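Local coordinates for phenyl-3-pyruvate decarboxylase (Azospirillum brasilense, PDB 2NXW), which decarboxylates phenylpyruvate and indole-3-pyruvate to the corresponding aldehydes, using thiamine diphosphate and a magnesium ion, the latter reaction serving auxin biosynthesis, at residues Thr273-Gly276 against Val277-Asp280; Leu404-Ala407 against Met408-Asp412. All coordinates share one frame; numbering follows the deposited sequence.

Interaction 1 (Thr273-Gly276 against Val277-Asp280); sequences TYIG and VAGD
Gly276 and Gly279 close a tight turn through one backbone bond: Gly279 N donates to Gly276 O over 3.0 Å, nearly straight at 165°. The donor stands above the carbonyl plane, 43° out of it, instead of meeting a lone pair. Val277 and Ala278 occupy the corner with helical backbone angles, as in a type I turn, and the side-chain bond of Val277 points away from the preceding residues, though CB still touches Gly276 C. Gly276 leads into the corner at positive phi, where the chain changes direction; its N sits over the centre of the Tyr274 ring face.

Ile275 fills the inside of the bend. With CG1 set between the backbone N and the carbonyl carbon (chi1 62°), the ethyl branch lies over the far limb, CG1 coming within 3.5 Å of Gly279 N. Having no side chain, Gly279 lets that branch lie against its backbone. The chain then extends to CD1, which packs 3.9 Å from Ala278 CB. Beyond the turn, Thr548 of helix 547-558 touches both Ile275 and Ala278.

Two waters join the limbs. One donates to Ile275 O at 2.6 Å and accepts from Ala278 N at 3.0 Å. The other donates to Thr273 O at 2.8 Å and accepts from Asp280 N, also at 2.8 Å, just where Asp280 N-caps helix 281-288 by receiving Ile283 N at OD2. The turn thus delivers the loop that follows strand 253-255 in the central domain to the start of that helix.

Beside the single direct bond between the limbs, the two waters add further polar bridges, each pairing a carbonyl oxygen with an amide N. The isoleucine supplies apolar contact beside this hydrated backbone, so the bend combines solvent-mediated and hydrophobic cohesion.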
ATOM      1  N   THR A 273      -0.270  19.795 -33.871  1.00 18.74           N
ATOM      2  CA  THR A 273      -0.481  19.295 -32.522  1.00 18.77           C
ATOM      3  C   THR A 273      -0.315  17.782 -32.481  1.00 18.83           C
ATOM      4  O   THR A 273      -0.968  17.050 -33.224  1.00 20.43           O
ATOM      5  CB  THR A 273      -1.893  19.652 -32.028  1.00 20.21           C
ATOM      6  OG1 THR A 273      -2.033  21.075 -31.999  1.00 23.63           O
ATOM      7  CG2 THR A 273      -2.144  19.089 -30.636  1.00 21.40           C
ATOM      8  N   TYR A 274       0.572  17.316 -31.614  1.00 17.45           N
ATOM      9  CA  TYR A 274       0.789  15.887 -31.459  1.00 17.57           C
ATOM     10  C   TYR A 274      -0.282  15.324 -30.515  1.00 18.49           C
ATOM     11  O   TYR A 274      -0.474  15.838 -29.415  1.00 19.72           O
ATOM     12  CB  TYR A 274       2.170  15.623 -30.859  1.00 18.88           C
ATOM     13  CG  TYR A 274       2.408  14.174 -30.503  1.00 19.46           C
ATOM     14  CD1 TYR A 274       2.936  13.281 -31.431  1.00 18.50           C
ATOM     15  CD2 TYR A 274       2.084  13.692 -29.236  1.00 20.86           C
ATOM     16  CE1 TYR A 274       3.139  11.940 -31.102  1.00 19.53           C
ATOM     17  CE2 TYR A 274       2.279  12.362 -28.902  1.00 22.30           C
ATOM     18  CZ  TYR A 274       2.808  11.492 -29.839  1.00 21.46           C
ATOM     19  OH  TYR A 274       3.018  10.178 -29.491  1.00 23.40           O
ATOM     20  N   ILE A 275      -0.981  14.275 -30.944  1.00 19.08           N
ATOM     21  CA  ILE A 275      -1.997  13.654 -30.097  1.00 21.20           C
ATOM     22  C   ILE A 275      -1.941  12.142 -30.208  1.00 23.33           C
ATOM     23  O   ILE A 275      -2.918  11.459 -29.894  1.00 25.12           O
ATOM     24  CB  ILE A 275      -3.433  14.101 -30.456  1.00 20.65           C
ATOM     25  CG1 ILE A 275      -3.785  13.679 -31.884  1.00 20.26           C
ATOM     26  CG2 ILE A 275      -3.567  15.604 -30.285  1.00 20.66           C
ATOM     27  CD1 ILE A 275      -5.265  13.903 -32.249  1.00 22.87           C
ATOM     28  N   GLY A 276      -0.802  11.620 -30.652  1.00 23.14           N
ATOM     29  CA  GLY A 276      -0.673  10.180 -30.792  1.00 25.08           C
ATOM     30  C   GLY A 276      -1.104   9.676 -32.160  1.00 25.74           C
ATOM     31  O   GLY A 276      -1.188  10.441 -33.121  1.00 26.44           O
ATOM     32  N   VAL A 277      -1.402   8.384 -32.242  1.00 25.99           N
ATOM     33  CA  VAL A 277      -1.790   7.768 -33.505  1.00 27.85           C
ATOM     34  C   VAL A 277      -2.981   8.418 -34.210  1.00 27.36           C
ATOM     35  O   VAL A 277      -3.115   8.308 -35.427  1.00 29.85           O
ATOM     36  CB  VAL A 277      -2.074   6.252 -33.317  1.00 27.86           C
ATOM     37  CG1 VAL A 277      -3.371   6.045 -32.559  1.00 28.73           C
ATOM     38  CG2 VAL A 277      -2.111   5.565 -34.668  1.00 29.65           C
ATOM     39  N   ALA A 278      -3.831   9.108 -33.458  1.00 27.08           N
ATOM     40  CA  ALA A 278      -5.004   9.760 -34.042  1.00 26.56           C
ATOM     41  C   ALA A 278      -4.676  11.031 -34.834  1.00 26.96           C
ATOM     42  O   ALA A 278      -5.499  11.512 -35.614  1.00 26.68           O
ATOM     43  CB  ALA A 278      -6.009  10.088 -32.939  1.00 26.86           C
ATOM     44  N   GLY A 279      -3.474  11.567 -34.642  1.00 26.36           N
ATOM     45  CA  GLY A 279      -3.101  12.794 -35.331  1.00 26.62           C
ATOM     46  C   GLY A 279      -2.410  12.664 -36.676  1.00 27.62           C
ATOM     47  O   GLY A 279      -2.385  11.588 -37.273  1.00 28.80           O
ATOM     48  N   ASP A 280      -1.856  13.775 -37.157  1.00 26.57           N
ATOM     49  CA  ASP A 280      -1.160  13.790 -38.437  1.00 28.11           C
ATOM     50  C   ASP A 280       0.053  12.874 -38.373  1.00 28.16           C
ATOM     51  O   ASP A 280       0.869  12.966 -37.452  1.00 28.43           O
ATOM     52  CB  ASP A 280      -0.709  15.208 -38.794  1.00 30.62           C
ATOM     53  CG  ASP A 280       0.154  15.244 -40.046  1.00 32.36           C
ATOM     54  OD1 ASP A 280      -0.351  14.895 -41.135  1.00 35.74           O
ATOM     55  OD2 ASP A 280       1.342  15.615 -39.943  1.00 35.04           O
TER
HETATM   56  O   HOH W   1      -1.309  16.234 -35.849  1.00 33.78           O
HETATM   57  O   HOH W   2      -4.221   9.246 -30.445  1.00 30.27           O

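Interaction 2 (Leu404-Ala407 against Met408-Asp412)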
ATOM      1  N   LEU A 404     -15.218  15.141 -28.863  1.00 12.12           N
ATOM      2  CA  LEU A 404     -13.860  15.666 -28.704  1.00 12.77           C
ATOM      3  C   LEU A 404     -13.039  15.415 -29.971  1.00 12.78           C
ATOM      4  O   LEU A 404     -12.315  16.285 -30.438  1.00 12.92           O
ATOM      5  CB  LEU A 404     -13.166  14.997 -27.517  1.00 14.28           C
ATOM      6  CG  LEU A 404     -11.684  15.351 -27.347  1.00 14.47           C
ATOM      7  CD1 LEU A 404     -11.477  16.866 -27.332  1.00 17.52           C
ATOM      8  CD2 LEU A 404     -11.179  14.723 -26.068  1.00 17.95           C
ATOM      9  N   PHE A 405     -13.144  14.211 -30.516  1.00 11.97           N
ATOM     10  CA  PHE A 405     -12.412  13.879 -31.729  1.00 11.72           C
ATOM     11  C   PHE A 405     -12.869  14.754 -32.901  1.00 11.51           C
ATOM     12  O   PHE A 405     -12.068  15.105 -33.768  1.00 13.34           O
ATOM     13  CB  PHE A 405     -12.583  12.385 -32.031  1.00 12.56           C
ATOM     14  CG  PHE A 405     -11.811  11.495 -31.100  1.00 13.17           C
ATOM     15  CD1 PHE A 405     -10.603  10.928 -31.496  1.00 14.43           C
ATOM     16  CD2 PHE A 405     -12.266  11.254 -29.808  1.00 14.94           C
ATOM     17  CE1 PHE A 405      -9.858  10.134 -30.620  1.00 13.66           C
ATOM     18  CE2 PHE A 405     -11.526  10.463 -28.917  1.00 14.95           C
ATOM     19  CZ  PHE A 405     -10.313   9.900 -29.331  1.00 14.91           C
ATOM     20  N   THR A 406     -14.146  15.126 -32.906  1.00 11.84           N
ATOM     21  CA  THR A 406     -14.696  15.987 -33.942  1.00 12.67           C
ATOM     22  C   THR A 406     -14.215  17.426 -33.726  1.00 13.43           C
ATOM     23  O   THR A 406     -13.887  18.130 -34.684  1.00 14.29           O
ATOM     24  CB  THR A 406     -16.219  15.979 -33.904  1.00 12.11           C
ATOM     25  OG1 THR A 406     -16.689  14.627 -34.021  1.00 13.49           O
ATOM     26  CG2 THR A 406     -16.775  16.786 -35.066  1.00 12.78           C
ATOM     27  N   ALA A 407     -14.167  17.855 -32.465  1.00 13.45           N
ATOM     28  CA  ALA A 407     -13.723  19.212 -32.139  1.00 13.63           C
ATOM     29  C   ALA A 407     -12.289  19.468 -32.575  1.00 15.22           C
ATOM     30  O   ALA A 407     -11.918  20.618 -32.831  1.00 15.56           O
ATOM     31  CB  ALA A 407     -13.879  19.467 -30.642  1.00 15.58           C
ATOM     32  N   MET A 408     -11.478  18.415 -32.661  1.00 15.44           N
ATOM     33  CA  MET A 408     -10.095  18.589 -33.103  1.00 17.15           C
ATOM     34  C   MET A 408     -10.067  19.185 -34.510  1.00 16.39           C
ATOM     35  O   MET A 408      -9.073  19.805 -34.904  1.00 18.24           O
ATOM     36  CB  MET A 408      -9.351  17.246 -33.109  1.00 19.54           C
ATOM     37  CG  MET A 408      -9.120  16.627 -31.732  1.00 24.21           C
ATOM     38  SD  MET A 408      -8.071  17.664 -30.679  1.00 28.24           S
ATOM     39  CE  MET A 408      -6.503  17.514 -31.499  1.00 28.51           C
ATOM     40  N   ASP A 409     -11.151  19.000 -35.265  1.00 15.89           N
ATOM     41  CA  ASP A 409     -11.232  19.527 -36.622  1.00 15.52           C
ATOM     42  C   ASP A 409     -12.118  20.761 -36.755  1.00 15.76           C
ATOM     43  O   ASP A 409     -12.558  21.113 -37.853  1.00 16.11           O
ATOM     44  CB  ASP A 409     -11.694  18.431 -37.594  1.00 16.74           C
ATOM     45  CG  ASP A 409     -10.605  17.416 -37.874  1.00 19.05           C
ATOM     46  OD1 ASP A 409      -9.419  17.800 -37.829  1.00 20.17           O
ATOM     47  OD2 ASP A 409     -10.934  16.244 -38.146  1.00 17.48           O
ATOM     48  N   MET A 410     -12.373  21.423 -35.628  1.00 14.90           N
ATOM     49  CA  MET A 410     -13.176  22.643 -35.632  1.00 14.90           C
ATOM     50  C   MET A 410     -12.300  23.859 -35.371  1.00 15.07           C
ATOM     51  O   MET A 410     -11.397  23.812 -34.541  1.00 17.20           O
ATOM     52  CB  MET A 410     -14.247  22.580 -34.545  1.00 14.47           C
ATOM     53  CG  MET A 410     -15.423  21.711 -34.904  1.00 14.71           C
ATOM     54  SD  MET A 410     -16.600  21.677 -33.535  1.00 18.58           S
ATOM     55  CE  MET A 410     -17.802  20.535 -34.185  1.00 17.55           C
ATOM     56  N   ILE A 411     -12.565  24.944 -36.092  1.00 16.01           N
ATOM     57  CA  ILE A 411     -11.820  26.182 -35.888  1.00 16.01           C
ATOM     58  C   ILE A 411     -12.355  26.785 -34.585  1.00 15.71           C
ATOM     59  O   ILE A 411     -13.554  26.998 -34.449  1.00 18.14           O
ATOM     60  CB  ILE A 411     -12.068  27.161 -37.046  1.00 16.47           C
ATOM     61  CG1 ILE A 411     -11.610  26.517 -38.359  1.00 16.51           C
ATOM     62  CG2 ILE A 411     -11.323  28.467 -36.789  1.00 17.63           C
ATOM     63  CD1 ILE A 411     -12.045  27.275 -39.602  1.00 17.93           C
ATOM     64  N   ASP A 412     -11.466  27.059 -33.636  1.00 17.17           N
ATOM     65  CA  ASP A 412     -11.902  27.599 -32.352  1.00 16.80           C
ATOM     66  C   ASP A 412     -11.055  28.755 -31.849  1.00 17.50           C
ATOM     67  O   ASP A 412     -10.069  29.140 -32.471  1.00 19.66           O
ATOM     68  CB  ASP A 412     -11.881  26.488 -31.297  1.00 18.99           C
ATOM     69  CG  ASP A 412     -10.487  25.933 -31.068  1.00 20.02           C
ATOM     70  OD1 ASP A 412      -9.542  26.722 -30.817  1.00 20.39           O
ATOM     71  OD2 ASP A 412     -10.331  24.700 -31.138  1.00 24.79           O
TER
HETATM   72  O   HOH W   3     -12.197  14.552 -36.570  1.00 14.20           O
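The C-terminal end of helix 402-407 unwinds here, the carbonyls of Leu404, Thr406 and Ala407 accepting the amides of Met408, Asp409 and Met410. Met408 N still reaches Leu404 O in the alpha-helical way, at 3.2 Å and a bent 137°. The spacing then tightens by one residue: Asp409 N donates to Thr406 O (2.9 Å) and Met410 N to Ala407 O (2.9 Å), the latter bond closing a type I beta turn that releases the chain toward strand 415-416. In the C-terminal thiamine diphosphate-binding domain, this turn lies at the start of the cofactor-binding region, and Phe405 is about 7 Å from the bound cofactor, side chain to ligand.

Two methionines leave the turn differently. Met410 runs extended beyond CG, carrying SD over Ala407 CA and CE across Thr406 CG2, at 4.0 Å from that methyl. Met408, folded at chi2 and chi3 (-63° and -69°), keeps CG 3.5 Å from Leu404 O while its sulfur end turns away. Thr406 OG1 bonds back to Asp402 O within the helix. A water donates to both Phe405 O (2.9 Å) and Asp409 OD2 (2.6 Å), tying the helix to the carboxylate.

In the fold
Interactions 1 and 2, with centres 13 Å apart, belong to the central and C-terminal domains and meet directly, Ile275 CG2 packing 3.7 Å from Met408 CE. Helix 547-558 serves both: Thr548 touches Ile275 and Ala278 on one side and Phe405 on the other. Arg260 links them too, lying against Thr273 and forming a salt bridge with Asp412. The 273-280 bend is partly buried and leads into a helix; the wholly buried contact in 404-412 lets one end. Interaction 1 combines one direct backbone bond, two bridging waters and isoleucine packing, whereas interaction 2 has three backbone bonds, one water and methionine packing.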